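Local coordinates for putative modification methylase (Thermus thermophilus, PDB 2ZIG), which probably methylates DNA, transferring the methyl group of S-adenosyl-L-methionine to the exocyclic N4 of cytosine as part of a restriction system, at residues F220-A225 with T246-I251; V44-P49 with G91-V96; L228-S233 with A254-R259; P133-K138 with I167-M172. One frame throughout, in Å; residues are numbered along the deposited sequence.

How the interactions relate
All four contacts lie in the Rossmann-like methyltransferase fold, and buried residues dominate each of them. Interactions 2 and 4 belong to the central sheet, parallel pairing in the first and antiparallel in the second; strands 91-97 and 167-174 are neighbours, so the two run on into each other. Interactions 1 and 3 join the same two helices, 222-232 and 248-255, on one side of that sheet. At their N-terminal ends, beside the S-adenosyl-L-methionine site, interaction 1 relies on methyl groups and a water; at the more exposed C-terminal ends, interaction 3 uses arginines. Interactions 3 and 4 also touch the second subunit.

Interaction 1 (F220-A225 with T246-I251); sequences FPLELA and TGTTLI
T248 and F220 meet where helices 222-232 and 248-255 begin, in the Rossmann-like methyltransferase fold; P221 and G247 are the respective N-caps. Contacts of the T248 methyl dominate. This CG2, set anti to its own backbone N, points into the start of the other helix. There it lies 3.6 Å from L222 CA and brushes the carbonyl oxygen F220 O at 3.4 Å, with A225 CB farther off, so that one methyl touches both the turn and the helix behind it. One turn farther along helix 248-255, I251 CG2 packs on L222 CD1 at 3.9 Å, the two side chains crossing at about a right angle.

Polar links are indirect. A water donates to F220 O at 3.0 Å and also bonds T248 OG1 at 3.2 Å, bridging the two helix starts where no direct hydrogen bond joins them. T248 OG1 has a further partner in R276 of helix 267-280. Both T246 and T248 bind S-adenosyl-L-methionine in this protein, so the contact lies at the edge of the cofactor site, which holds no ligand in this chain.

The aromatic contact is made by the rim of F220. T249 OG1, which is hydrogen-bonded to D241, lies in the plane of that ring, 3.2 Å from F220 CZ.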
loop_
_atom_site.group_PDB
_atom_site.type_symbol
_atom_site.label_atom_id
_atom_site.label_comp_id
_atom_site.label_asym_id
_atom_site.label_seq_id
_atom_site.Cartn_x
_atom_site.Cartn_y
_atom_site.Cartn_z
ATOM N N PHE B 220 -0.798 4.196 -17.567
ATOM C CA PHE B 220 -0.468 2.780 -17.551
ATOM C C PHE B 220 -0.598 2.127 -18.921
ATOM O O PHE B 220 -1.401 2.550 -19.750
ATOM C CB PHE B 220 -1.302 2.033 -16.493
ATOM C CG PHE B 220 -2.786 2.201 -16.638
ATOM C CD1 PHE B 220 -3.481 1.554 -17.653
ATOM C CD2 PHE B 220 -3.496 2.991 -15.742
ATOM C CE1 PHE B 220 -4.869 1.691 -17.774
ATOM C CE2 PHE B 220 -4.879 3.132 -15.854
ATOM C CZ PHE B 220 -5.564 2.481 -16.872
ATOM N N PRO B 221 0.221 1.096 -19.181
ATOM C CA PRO B 221 0.222 0.365 -20.448
ATOM C C PRO B 221 -1.106 -0.320 -20.741
ATOM O O PRO B 221 -1.849 -0.699 -19.825
ATOM C CB PRO B 221 1.338 -0.657 -20.257
ATOM C CG PRO B 221 2.261 0.024 -19.315
ATOM C CD PRO B 221 1.310 0.621 -18.316
ATOM N N LEU B 222 -1.387 -0.490 -22.027
ATOM C CA LEU B 222 -2.605 -1.148 -22.456
ATOM C C LEU B 222 -2.614 -2.558 -21.848
ATOM O O LEU B 222 -3.629 -3.019 -21.325
ATOM C CB LEU B 222 -2.633 -1.251 -23.977
ATOM C CG LEU B 222 -3.976 -1.190 -24.707
ATOM C CD1 LEU B 222 -3.816 -1.903 -26.039
ATOM C CD2 LEU B 222 -5.079 -1.844 -23.894
ATOM N N GLU B 223 -1.472 -3.232 -21.910
ATOM C CA GLU B 223 -1.375 -4.582 -21.389
ATOM C C GLU B 223 -1.832 -4.719 -19.943
ATOM O O GLU B 223 -2.454 -5.716 -19.573
ATOM C CB GLU B 223 0.053 -5.109 -21.532
ATOM C CG GLU B 223 0.253 -6.436 -20.834
ATOM C CD GLU B 223 1.544 -7.117 -21.226
ATOM O OE1 GLU B 223 2.598 -6.439 -21.265
ATOM O OE2 GLU B 223 1.503 -8.341 -21.483
ATOM N N LEU B 224 -1.516 -3.730 -19.124
ATOM C CA LEU B 224 -1.916 -3.757 -17.723
ATOM C C LEU B 224 -3.443 -3.637 -17.639
ATOM O O LEU B 224 -4.087 -4.290 -16.820
ATOM C CB LEU B 224 -1.236 -2.611 -16.973
ATOM C CG LEU B 224 -1.369 -2.523 -15.446
ATOM C CD1 LEU B 224 -0.303 -1.602 -14.904
ATOM C CD2 LEU B 224 -2.740 -2.010 -15.060
ATOM N N ALA B 225 -4.027 -2.804 -18.493
ATOM C CA ALA B 225 -5.480 -2.649 -18.482
ATOM C C ALA B 225 -6.160 -3.911 -19.016
ATOM O O ALA B 225 -7.172 -4.363 -18.473
ATOM C CB ALA B 225 -5.891 -1.434 -19.315
ATOM N N THR B 246 -6.394 9.304 -22.775
ATOM C CA THR B 246 -6.401 8.867 -24.163
ATOM C C THR B 246 -7.139 7.550 -24.388
ATOM O O THR B 246 -7.061 6.966 -25.473
ATOM C CB THR B 246 -4.985 8.752 -24.737
ATOM O OG1 THR B 246 -4.167 7.992 -23.845
ATOM C CG2 THR B 246 -4.392 10.136 -24.943
ATOM N N GLY B 247 -7.842 7.085 -23.355
ATOM C CA GLY B 247 -8.648 5.879 -23.474
ATOM C C GLY B 247 -8.039 4.492 -23.356
ATOM O O GLY B 247 -8.616 3.529 -23.864
ATOM N N THR B 248 -6.906 4.373 -22.674
ATOM C CA THR B 248 -6.251 3.083 -22.504
ATOM C C THR B 248 -7.245 2.018 -22.048
ATOM O O THR B 248 -7.331 0.935 -22.639
ATOM C CB THR B 248 -5.124 3.166 -21.459
ATOM O OG1 THR B 248 -4.259 4.255 -21.790
ATOM C CG2 THR B 248 -4.311 1.877 -21.437
ATOM N N THR B 249 -8.008 2.331 -21.010
ATOM C CA THR B 249 -8.964 1.374 -20.478
ATOM C C THR B 249 -10.095 1.043 -21.443
ATOM O O THR B 249 -10.531 -0.100 -21.521
ATOM C CB THR B 249 -9.557 1.871 -19.161
ATOM O OG1 THR B 249 -8.493 2.166 -18.244
ATOM C CG2 THR B 249 -10.475 0.809 -18.560
ATOM N N LEU B 250 -10.586 2.048 -22.158
ATOM C CA LEU B 250 -11.660 1.841 -23.127
ATOM C C LEU B 250 -11.140 0.889 -24.201
ATOM O O LEU B 250 -11.827 -0.028 -24.620
ATOM C CB LEU B 250 -12.051 3.180 -23.771
ATOM C CG LEU B 250 -13.008 4.161 -23.070
ATOM C CD1 LEU B 250 -13.098 3.905 -21.586
ATOM C CD2 LEU B 250 -12.538 5.579 -23.353
ATOM N N ILE B 251 -9.910 1.122 -24.641
ATOM C CA ILE B 251 -9.281 0.292 -25.663
ATOM C C ILE B 251 -9.104 -1.149 -25.188
ATOM O O ILE B 251 -9.440 -2.084 -25.908
ATOM C CB ILE B 251 -7.921 0.888 -26.058
ATOM C CG1 ILE B 251 -8.153 2.230 -26.756
ATOM C CG2 ILE B 251 -7.149 -0.067 -26.943
ATOM C CD1 ILE B 251 -6.872 2.975 -27.088
HETATM O O HOH W 1 -1.320 3.196 -22.681
#

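Interaction 2 (V44-P49 with G91-V96); sequences VVTSPP and GRLVIV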
loop_
_atom_site.group_PDB
_atom_site.type_symbol
_atom_site.label_atom_id
_atom_site.label_comp_id
_atom_site.label_asym_id
_atom_site.label_seq_id
_atom_site.Cartn_x
_atom_site.Cartn_y
_atom_site.Cartn_z
ATOM N N VAL B 44 -14.615 -1.080 -13.001
ATOM C CA VAL B 44 -14.022 0.229 -13.244
ATOM C C VAL B 44 -12.493 0.112 -13.119
ATOM O O VAL B 44 -11.975 -0.398 -12.129
ATOM C CB VAL B 44 -14.506 1.276 -12.211
ATOM C CG1 VAL B 44 -13.834 2.614 -12.474
ATOM C CG2 VAL B 44 -16.022 1.418 -12.271
ATOM N N VAL B 45 -11.770 0.563 -14.134
ATOM C CA VAL B 45 -10.315 0.544 -14.070
ATOM C C VAL B 45 -9.908 1.968 -14.372
ATOM O O VAL B 45 -10.303 2.531 -15.400
ATOM C CB VAL B 45 -9.700 -0.390 -15.118
ATOM C CG1 VAL B 45 -8.165 -0.301 -15.065
ATOM C CG2 VAL B 45 -10.160 -1.809 -14.867
ATOM N N THR B 46 -9.130 2.570 -13.485
ATOM C CA THR B 46 -8.731 3.944 -13.727
ATOM C C THR B 46 -7.550 4.398 -12.890
ATOM O O THR B 46 -7.125 3.729 -11.952
ATOM C CB THR B 46 -9.916 4.905 -13.462
ATOM O OG1 THR B 46 -9.553 6.238 -13.843
ATOM C CG2 THR B 46 -10.291 4.887 -11.985
ATOM N N SER B 47 -7.033 5.561 -13.251
ATOM C CA SER B 47 -5.919 6.165 -12.550
ATOM C C SER B 47 -6.350 7.591 -12.214
ATOM O O SER B 47 -6.819 8.330 -13.087
ATOM C CB SER B 47 -4.688 6.189 -13.457
ATOM O OG SER B 47 -3.553 6.657 -12.755
ATOM N N PRO B 48 -6.217 7.991 -10.942
ATOM C CA PRO B 48 -6.612 9.350 -10.559
ATOM C C PRO B 48 -5.800 10.373 -11.347
ATOM O O PRO B 48 -4.598 10.218 -11.527
ATOM C CB PRO B 48 -6.334 9.385 -9.058
ATOM C CG PRO B 48 -5.220 8.383 -8.889
ATOM C CD PRO B 48 -5.626 7.262 -9.808
ATOM N N PRO B 49 -6.461 11.428 -11.844
ATOM C CA PRO B 49 -5.784 12.471 -12.621
ATOM C C PRO B 49 -4.932 13.336 -11.717
ATOM O O PRO B 49 -5.282 14.485 -11.457
ATOM C CB PRO B 49 -6.949 13.252 -13.212
ATOM C CG PRO B 49 -7.939 13.226 -12.083
ATOM C CD PRO B 49 -7.875 11.778 -11.617
ATOM N N GLY B 91 -19.322 -6.163 -8.162
ATOM C CA GLY B 91 -18.416 -5.544 -9.111
ATOM C C GLY B 91 -17.337 -4.809 -8.332
ATOM O O GLY B 91 -17.446 -4.653 -7.117
ATOM N N ARG B 92 -16.299 -4.336 -9.007
ATOM C CA ARG B 92 -15.245 -3.654 -8.277
ATOM C C ARG B 92 -14.658 -2.441 -8.960
ATOM O O ARG B 92 -14.762 -2.267 -10.176
ATOM C CB ARG B 92 -14.116 -4.641 -7.939
ATOM C CG ARG B 92 -13.366 -5.207 -9.142
ATOM C CD ARG B 92 -12.232 -6.137 -8.701
ATOM N NE ARG B 92 -12.746 -7.349 -8.065
ATOM C CZ ARG B 92 -12.001 -8.222 -7.391
ATOM N NH1 ARG B 92 -10.693 -8.028 -7.253
ATOM N NH2 ARG B 92 -12.567 -9.294 -6.856
ATOM N N LEU B 93 -14.059 -1.588 -8.140
ATOM C CA LEU B 93 -13.388 -0.390 -8.605
ATOM C C LEU B 93 -11.888 -0.671 -8.449
ATOM O O LEU B 93 -11.398 -0.890 -7.340
ATOM C CB LEU B 93 -13.812 0.807 -7.753
ATOM C CG LEU B 93 -12.900 2.032 -7.679
ATOM C CD1 LEU B 93 -12.906 2.805 -8.989
ATOM C CD2 LEU B 93 -13.375 2.911 -6.544
ATOM N N VAL B 94 -11.173 -0.695 -9.568
ATOM C CA VAL B 94 -9.733 -0.953 -9.561
ATOM C C VAL B 94 -9.049 0.382 -9.820
ATOM O O VAL B 94 -9.336 1.046 -10.814
ATOM C CB VAL B 94 -9.333 -1.950 -10.677
ATOM C CG1 VAL B 94 -7.852 -2.289 -10.577
ATOM C CG2 VAL B 94 -10.153 -3.214 -10.557
ATOM N N ILE B 95 -8.148 0.778 -8.927
ATOM C CA ILE B 95 -7.458 2.056 -9.066
ATOM C C ILE B 95 -5.935 1.905 -9.122
ATOM O O ILE B 95 -5.306 1.440 -8.167
ATOM C CB ILE B 95 -7.832 2.995 -7.898
ATOM C CG1 ILE B 95 -9.361 3.089 -7.779
ATOM C CG2 ILE B 95 -7.256 4.369 -8.136
ATOM C CD1 ILE B 95 -9.854 3.834 -6.548
ATOM N N VAL B 96 -5.350 2.289 -10.252
ATOM C CA VAL B 96 -3.903 2.208 -10.435
ATOM C C VAL B 96 -3.343 3.537 -9.949
ATOM O O VAL B 96 -3.535 4.574 -10.584
ATOM C CB VAL B 96 -3.553 1.983 -11.913
ATOM C CG1 VAL B 96 -2.041 1.882 -12.082
ATOM C CG2 VAL B 96 -4.249 0.711 -12.413
#
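V44 and L93 stand beside each other on one face of adjacent parallel strands, with L93 CD1 reaching across to within 3.6 Å of V44 CG1. L93 has CG anti to its backbone N (chi1 157°), and its CD1 branch turns back toward the valine. T46 and I95 continue the same face. Beyond them the chain leaves the strand through P48, whose CD sits 3.7 Å from I95 CG2 and carries the apolar contact past the end of the pairing. V45 and V94 point to the other face, where V45 CG2 approaches V94 CB at 4.3 Å.

Backbone bonds set this register: V44 N to R92 O, V94 N to V44 O (2.7 Å), T46 N to V94 O and V96 N to T46 O (2.8 Å). The strand axes diverge by only 6°. T46 turns OG1 away from this pairing to D241, on the strand flanking 41-46 on its other side.

This is the parallel core of the Rossmann-like sheet, the two strands being connected through helix 66-86. That helix covers the V44 and L93 face with V83 and W80, while helix 222-232 covers V45 and V94 with L228; strand 167-174 continues the sheet beyond 91-97.

Interaction 3 (L228-S233 with A254-R259); sequences LVRMFS and ARWGRR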
loop_
_atom_site.group_PDB
_atom_site.type_symbol
_atom_site.label_atom_id
_atom_site.label_comp_id
_atom_site.label_asym_id
_atom_site.label_seq_id
_atom_site.Cartn_x
_atom_site.Cartn_y
_atom_site.Cartn_z
ATOM N N LEU B 228 -6.399 -6.577 -16.377
ATOM C CA LEU B 228 -7.428 -6.312 -15.373
ATOM C C LEU B 228 -8.826 -6.615 -15.917
ATOM O O LEU B 228 -9.638 -7.251 -15.242
ATOM C CB LEU B 228 -7.327 -4.857 -14.893
ATOM C CG LEU B 228 -6.029 -4.582 -14.111
ATOM C CD1 LEU B 228 -5.831 -3.073 -13.885
ATOM C CD2 LEU B 228 -6.086 -5.337 -12.769
ATOM N N VAL B 229 -9.098 -6.178 -17.144
ATOM C CA VAL B 229 -10.393 -6.439 -17.756
ATOM C C VAL B 229 -10.650 -7.947 -17.795
ATOM O O VAL B 229 -11.712 -8.413 -17.381
ATOM C CB VAL B 229 -10.464 -5.878 -19.197
ATOM C CG1 VAL B 229 -11.747 -6.355 -19.885
ATOM C CG2 VAL B 229 -10.438 -4.359 -19.170
ATOM N N ARG B 230 -9.671 -8.712 -18.274
ATOM C CA ARG B 230 -9.822 -10.163 -18.371
ATOM C C ARG B 230 -10.005 -10.841 -17.023
ATOM O O ARG B 230 -10.662 -11.878 -16.931
ATOM C CB ARG B 230 -8.613 -10.775 -19.079
ATOM C CG ARG B 230 -8.401 -10.246 -20.493
ATOM C CD ARG B 230 -7.242 -10.947 -21.152
ATOM N NE ARG B 230 -7.472 -12.387 -21.216
ATOM C CZ ARG B 230 -6.533 -13.278 -21.503
ATOM N NH1 ARG B 230 -5.289 -12.874 -21.749
ATOM N NH2 ARG B 230 -6.840 -14.569 -21.548
ATOM N N MET B 231 -9.430 -10.252 -15.980
ATOM C CA MET B 231 -9.516 -10.824 -14.641
ATOM C C MET B 231 -10.760 -10.449 -13.851
ATOM O O MET B 231 -11.225 -11.230 -13.032
ATOM C CB MET B 231 -8.313 -10.402 -13.794
ATOM C CG MET B 231 -6.961 -10.878 -14.265
ATOM S SD MET B 231 -5.697 -9.952 -13.355
ATOM C CE MET B 231 -5.912 -10.632 -11.640
ATOM N N PHE B 232 -11.301 -9.264 -14.086
ATOM C CA PHE B 232 -12.429 -8.845 -13.288
ATOM C C PHE B 232 -13.693 -8.394 -13.991
ATOM O O PHE B 232 -14.380 -7.507 -13.498
ATOM C CB PHE B 232 -11.948 -7.776 -12.304
ATOM C CG PHE B 232 -10.825 -8.247 -11.419
ATOM C CD1 PHE B 232 -11.049 -9.244 -10.465
ATOM C CD2 PHE B 232 -9.535 -7.739 -11.572
ATOM C CE1 PHE B 232 -10.000 -9.735 -9.675
ATOM C CE2 PHE B 232 -8.480 -8.223 -10.787
ATOM C CZ PHE B 232 -8.717 -9.225 -9.836
ATOM N N SER B 233 -13.983 -8.998 -15.142
ATOM C CA SER B 233 -15.200 -8.715 -15.890
ATOM C C SER B 233 -15.393 -9.875 -16.851
ATOM O O SER B 233 -14.476 -10.662 -17.064
ATOM C CB SER B 233 -15.092 -7.409 -16.684
ATOM O OG SER B 233 -14.303 -7.581 -17.847
ATOM N N ALA B 254 -12.603 -2.836 -25.112
ATOM C CA ALA B 254 -13.109 -3.183 -26.433
ATOM C C ALA B 254 -12.326 -4.301 -27.120
ATOM O O ALA B 254 -12.908 -5.138 -27.810
ATOM C CB ALA B 254 -13.132 -1.951 -27.312
ATOM N N ARG B 255 -11.011 -4.324 -26.941
ATOM C CA ARG B 255 -10.204 -5.367 -27.578
ATOM C C ARG B 255 -10.556 -6.740 -27.031
ATOM O O ARG B 255 -10.304 -7.747 -27.684
ATOM C CB ARG B 255 -8.713 -5.105 -27.372
ATOM C CG ARG B 255 -8.166 -3.926 -28.157
ATOM C CD ARG B 255 -6.777 -3.569 -27.656
ATOM N NE ARG B 255 -5.819 -4.650 -27.849
ATOM C CZ ARG B 255 -5.221 -4.908 -29.007
ATOM N NH1 ARG B 255 -4.355 -5.912 -29.112
ATOM N NH2 ARG B 255 -5.483 -4.151 -30.063
ATOM N N TRP B 256 -11.150 -6.778 -25.842
ATOM C CA TRP B 256 -11.526 -8.048 -25.223
ATOM C C TRP B 256 -13.019 -8.338 -25.121
ATOM O O TRP B 256 -13.463 -9.051 -24.229
ATOM C CB TRP B 256 -10.862 -8.170 -23.848
ATOM C CG TRP B 256 -9.420 -8.431 -24.009
ATOM C CD1 TRP B 256 -8.433 -7.503 -24.188
ATOM C CD2 TRP B 256 -8.813 -9.707 -24.234
ATOM N NE1 TRP B 256 -7.255 -8.124 -24.526
ATOM C CE2 TRP B 256 -7.461 -9.475 -24.564
ATOM C CE3 TRP B 256 -9.284 -11.023 -24.193
ATOM C CZ2 TRP B 256 -6.575 -10.512 -24.857
ATOM C CZ3 TRP B 256 -8.400 -12.058 -24.484
ATOM C CH2 TRP B 256 -7.061 -11.793 -24.813
ATOM N N GLY B 257 -13.801 -7.790 -26.043
ATOM C CA GLY B 257 -15.226 -8.059 -26.022
ATOM C C GLY B 257 -16.039 -7.506 -24.862
ATOM O O GLY B 257 -17.096 -8.047 -24.546
ATOM N N ARG B 258 -15.553 -6.452 -24.212
ATOM C CA ARG B 258 -16.304 -5.813 -23.132
ATOM C C ARG B 258 -16.786 -4.473 -23.679
ATOM O O ARG B 258 -16.173 -3.925 -24.594
ATOM C CB ARG B 258 -15.425 -5.555 -21.901
ATOM C CG ARG B 258 -15.316 -6.721 -20.943
ATOM C CD ARG B 258 -14.518 -7.860 -21.536
ATOM N NE ARG B 258 -14.194 -8.856 -20.524
ATOM C CZ ARG B 258 -13.609 -10.020 -20.784
ATOM N NH1 ARG B 258 -13.289 -10.336 -22.034
ATOM N NH2 ARG B 258 -13.334 -10.861 -19.793
ATOM N N ARG B 259 -17.878 -3.951 -23.128
ATOM C CA ARG B 259 -18.415 -2.659 -23.566
ATOM C C ARG B 259 -17.675 -1.527 -22.836
ATOM O O ARG B 259 -17.638 -1.484 -21.603
ATOM C CB ARG B 259 -19.914 -2.593 -23.260
ATOM C CG ARG B 259 -20.715 -3.730 -23.893
ATOM C CD ARG B 259 -22.076 -3.910 -23.229
ATOM N NE ARG B 259 -23.026 -2.868 -23.600
ATOM C CZ ARG B 259 -24.186 -2.654 -22.981
ATOM N NH1 ARG B 259 -24.547 -3.409 -21.946
ATOM N NH2 ARG B 259 -24.991 -1.686 -23.402
HETATM O O HOH W 2 -11.624 -13.121 -19.072
#
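R230, from the last turns of helix 222-232, and R258, just past the end of helix 248-255, tie the two segments together in different ways. R258 spans the gap between them. Beyond CB, its CG lies 3.4 Å from S233 OG and also against V229; the bend at chi2 (70°) then swings CD to 3.6 Å from V229 CG1, the two side chains passing in opposite directions. Farther out, every guanidinium nitrogen has a partner near the group's plane. NE donates to S233 OG (3.0 Å) and NH2 to S233 O (3.0 Å), a side-on grip on one residue, although NH2 stands above the plane of that carbonyl. NH2 also donates to a water bound to R230 O, and NH1 turns back to W256 O. S233 OG in turn donates to V229 O (2.8 Å), so the serine is held by the arginine and by a carbonyl of the helix it follows.

R230 packs instead over W256. Its CD lies 3.5 Å from the centroid of the six-membered ring, a CH-pi contact, and its guanidinium stacks flat on the indole, planes 2° apart, with an off-centre cation-pi component.

G257 closes helix 248-255 in a Schellman motif and strand 259-264 follows. M231 touches I163 of the second subunit. On the sheet side of helix 222-232, L228 and F232 pack on strands 41-46 and 91-97.

Interaction 4 (P133-K138 with I167-M172); sequences PIIWHK and IEYILM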
loop_
_atom_site.group_PDB
_atom_site.type_symbol
_atom_site.label_atom_id
_atom_site.label_comp_id
_atom_site.label_asym_id
_atom_site.label_seq_id
_atom_site.Cartn_x
_atom_site.Cartn_y
_atom_site.Cartn_z
ATOM N N PRO B 133 -4.364 -5.354 -2.717
ATOM C CA PRO B 133 -3.994 -4.710 -3.976
ATOM C C PRO B 133 -2.982 -5.591 -4.661
ATOM O O PRO B 133 -2.510 -6.572 -4.083
ATOM C CB PRO B 133 -3.353 -3.412 -3.514
ATOM C CG PRO B 133 -2.620 -3.873 -2.293
ATOM C CD PRO B 133 -3.666 -4.727 -1.584
ATOM N N ILE B 134 -2.665 -5.234 -5.899
ATOM C CA ILE B 134 -1.644 -5.926 -6.662
ATOM C C ILE B 134 -0.535 -4.873 -6.796
ATOM O O ILE B 134 -0.812 -3.688 -7.030
ATOM C CB ILE B 134 -2.147 -6.350 -8.058
ATOM C CG1 ILE B 134 -3.066 -7.573 -7.930
ATOM C CG2 ILE B 134 -0.958 -6.677 -8.964
ATOM C CD1 ILE B 134 -3.737 -7.995 -9.238
ATOM N N ILE B 135 0.708 -5.305 -6.605
ATOM C CA ILE B 135 1.847 -4.415 -6.698
ATOM C C ILE B 135 2.382 -4.413 -8.115
ATOM O O ILE B 135 2.811 -5.439 -8.624
ATOM C CB ILE B 135 3.002 -4.846 -5.762
ATOM C CG1 ILE B 135 2.532 -4.836 -4.308
ATOM C CG2 ILE B 135 4.207 -3.896 -5.946
ATOM C CD1 ILE B 135 1.807 -3.559 -3.914
ATOM N N TRP B 136 2.349 -3.257 -8.757
ATOM C CA TRP B 136 2.875 -3.169 -10.099
ATOM C C TRP B 136 4.333 -2.747 -10.030
ATOM O O TRP B 136 4.631 -1.573 -9.807
ATOM C CB TRP B 136 2.085 -2.150 -10.917
ATOM C CG TRP B 136 2.655 -1.923 -12.288
ATOM C CD1 TRP B 136 3.364 -2.819 -13.052
ATOM C CD2 TRP B 136 2.516 -0.741 -13.083
ATOM N NE1 TRP B 136 3.666 -2.261 -14.272
ATOM C CE2 TRP B 136 3.159 -0.987 -14.316
ATOM C CE3 TRP B 136 1.904 0.503 -12.872
ATOM C CZ2 TRP B 136 3.212 -0.032 -15.334
ATOM C CZ3 TRP B 136 1.956 1.453 -13.886
ATOM C CH2 TRP B 136 2.606 1.178 -15.100
ATOM N N HIS B 137 5.241 -3.705 -10.208
ATOM C CA HIS B 137 6.661 -3.389 -10.182
ATOM C C HIS B 137 6.951 -2.793 -11.547
ATOM O O HIS B 137 7.283 -3.488 -12.506
ATOM C CB HIS B 137 7.504 -4.641 -9.938
ATOM C CG HIS B 137 8.892 -4.336 -9.472
ATOM N ND1 HIS B 137 9.803 -5.318 -9.147
ATOM C CD2 HIS B 137 9.518 -3.156 -9.258
ATOM C CE1 HIS B 137 10.930 -4.754 -8.751
ATOM N NE2 HIS B 137 10.783 -3.443 -8.809
ATOM N N LYS B 138 6.772 -1.483 -11.598
ATOM C CA LYS B 138 6.928 -0.659 -12.783
ATOM C C LYS B 138 8.366 -0.617 -13.274
ATOM O O LYS B 138 8.654 -0.985 -14.410
ATOM C CB LYS B 138 6.454 0.757 -12.437
ATOM C CG LYS B 138 5.902 1.600 -13.569
ATOM C CD LYS B 138 5.444 2.954 -13.013
ATOM C CE LYS B 138 4.859 3.868 -14.086
ATOM N NZ LYS B 138 5.841 4.267 -15.137
ATOM N N ILE B 167 7.488 1.167 -7.754
ATOM C CA ILE B 167 6.143 0.608 -7.838
ATOM C C ILE B 167 4.956 1.564 -7.838
ATOM O O ILE B 167 5.070 2.754 -7.545
ATOM C CB ILE B 167 5.893 -0.361 -6.651
ATOM C CG1 ILE B 167 5.839 0.449 -5.344
ATOM C CG2 ILE B 167 7.014 -1.417 -6.573
ATOM C CD1 ILE B 167 5.381 -0.320 -4.110
ATOM N N GLU B 168 3.804 0.986 -8.165
ATOM C CA GLU B 168 2.522 1.664 -8.131
ATOM C C GLU B 168 1.583 0.627 -7.530
ATOM O O GLU B 168 1.873 -0.569 -7.558
ATOM C CB GLU B 168 2.063 2.092 -9.518
ATOM C CG GLU B 168 2.720 3.382 -9.951
ATOM C CD GLU B 168 2.068 3.979 -11.163
ATOM O OE1 GLU B 168 0.825 3.894 -11.264
ATOM O OE2 GLU B 168 2.798 4.545 -12.005
ATOM N N TYR B 169 0.470 1.084 -6.977
ATOM C CA TYR B 169 -0.464 0.191 -6.318
ATOM C C TYR B 169 -1.748 -0.004 -7.110
ATOM O O TYR B 169 -2.339 0.952 -7.594
ATOM C CB TYR B 169 -0.810 0.753 -4.935
ATOM C CG TYR B 169 0.396 1.085 -4.082
ATOM C CD1 TYR B 169 0.906 0.168 -3.165
ATOM C CD2 TYR B 169 1.047 2.307 -4.218
ATOM C CE1 TYR B 169 2.049 0.466 -2.398
ATOM C CE2 TYR B 169 2.179 2.613 -3.465
ATOM C CZ TYR B 169 2.674 1.689 -2.558
ATOM O OH TYR B 169 3.796 2.001 -1.821
ATOM N N ILE B 170 -2.174 -1.252 -7.254
ATOM C CA ILE B 170 -3.417 -1.499 -7.964
ATOM C C ILE B 170 -4.415 -1.860 -6.892
ATOM O O ILE B 170 -4.483 -3.000 -6.458
ATOM C CB ILE B 170 -3.287 -2.638 -8.992
ATOM C CG1 ILE B 170 -2.236 -2.258 -10.039
ATOM C CG2 ILE B 170 -4.634 -2.868 -9.693
ATOM C CD1 ILE B 170 -1.971 -3.347 -11.075
ATOM N N LEU B 171 -5.158 -0.848 -6.447
ATOM C CA LEU B 171 -6.164 -0.999 -5.402
ATOM C C LEU B 171 -7.396 -1.731 -5.905
ATOM O O LEU B 171 -7.844 -1.515 -7.023
ATOM C CB LEU B 171 -6.554 0.377 -4.870
ATOM C CG LEU B 171 -5.359 1.222 -4.408
ATOM C CD1 LEU B 171 -5.825 2.612 -3.992
ATOM C CD2 LEU B 171 -4.674 0.521 -3.254
ATOM N N MET B 172 -7.939 -2.600 -5.065
ATOM C CA MET B 172 -9.120 -3.376 -5.411
ATOM C C MET B 172 -10.209 -3.080 -4.384
ATOM O O MET B 172 -10.090 -3.441 -3.210
ATOM C CB MET B 172 -8.777 -4.866 -5.394
ATOM C CG MET B 172 -7.568 -5.239 -6.241
ATOM S SD MET B 172 -7.984 -5.521 -7.959
ATOM C CE MET B 172 -6.445 -6.216 -8.578
#
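W136 and E168 stand side by side on neighbouring antiparallel strands of the sheet, 129-137 and 167-174, the indole and carboxylate planes 66° apart. Over one face of the indole, toward its rim, lies CG of K138. E168 CB meets W136 CE3 obliquely at 3.7 Å, and the carboxylate extends beside CZ3. With CG anti to its backbone N (chi1 175°), W136 turns its ring toward the start of helix 222-232, where L224 and the N-cap P221 pack against it; NE1 bonds I208 O. Y169 meets I135 CD1 obliquely on the other face of the sheet and stacks on H116.

Four backbone bonds join the strands in two hydrogen-bonded pairs, I134 with I170 and W136 with E168; I170 N to I134 O is 2.8 Å. Between them I135 and Y169 form a non-hydrogen-bonded pair. On the W136 side, I134 CD1 presses tightly on M172 CE, 3.3 Å away. Y169 of the second subunit packs on P133.

The lysine approaches the carboxylate through carbon: K138 CE is 3.0 Å from E168 OE2, while NZ stays 4.4 Å from it, beyond a salt bridge, and has a long, weak ion pair with E211. Opposite charges probably still attract, but backbone bonds and apolar packing carry the pairing.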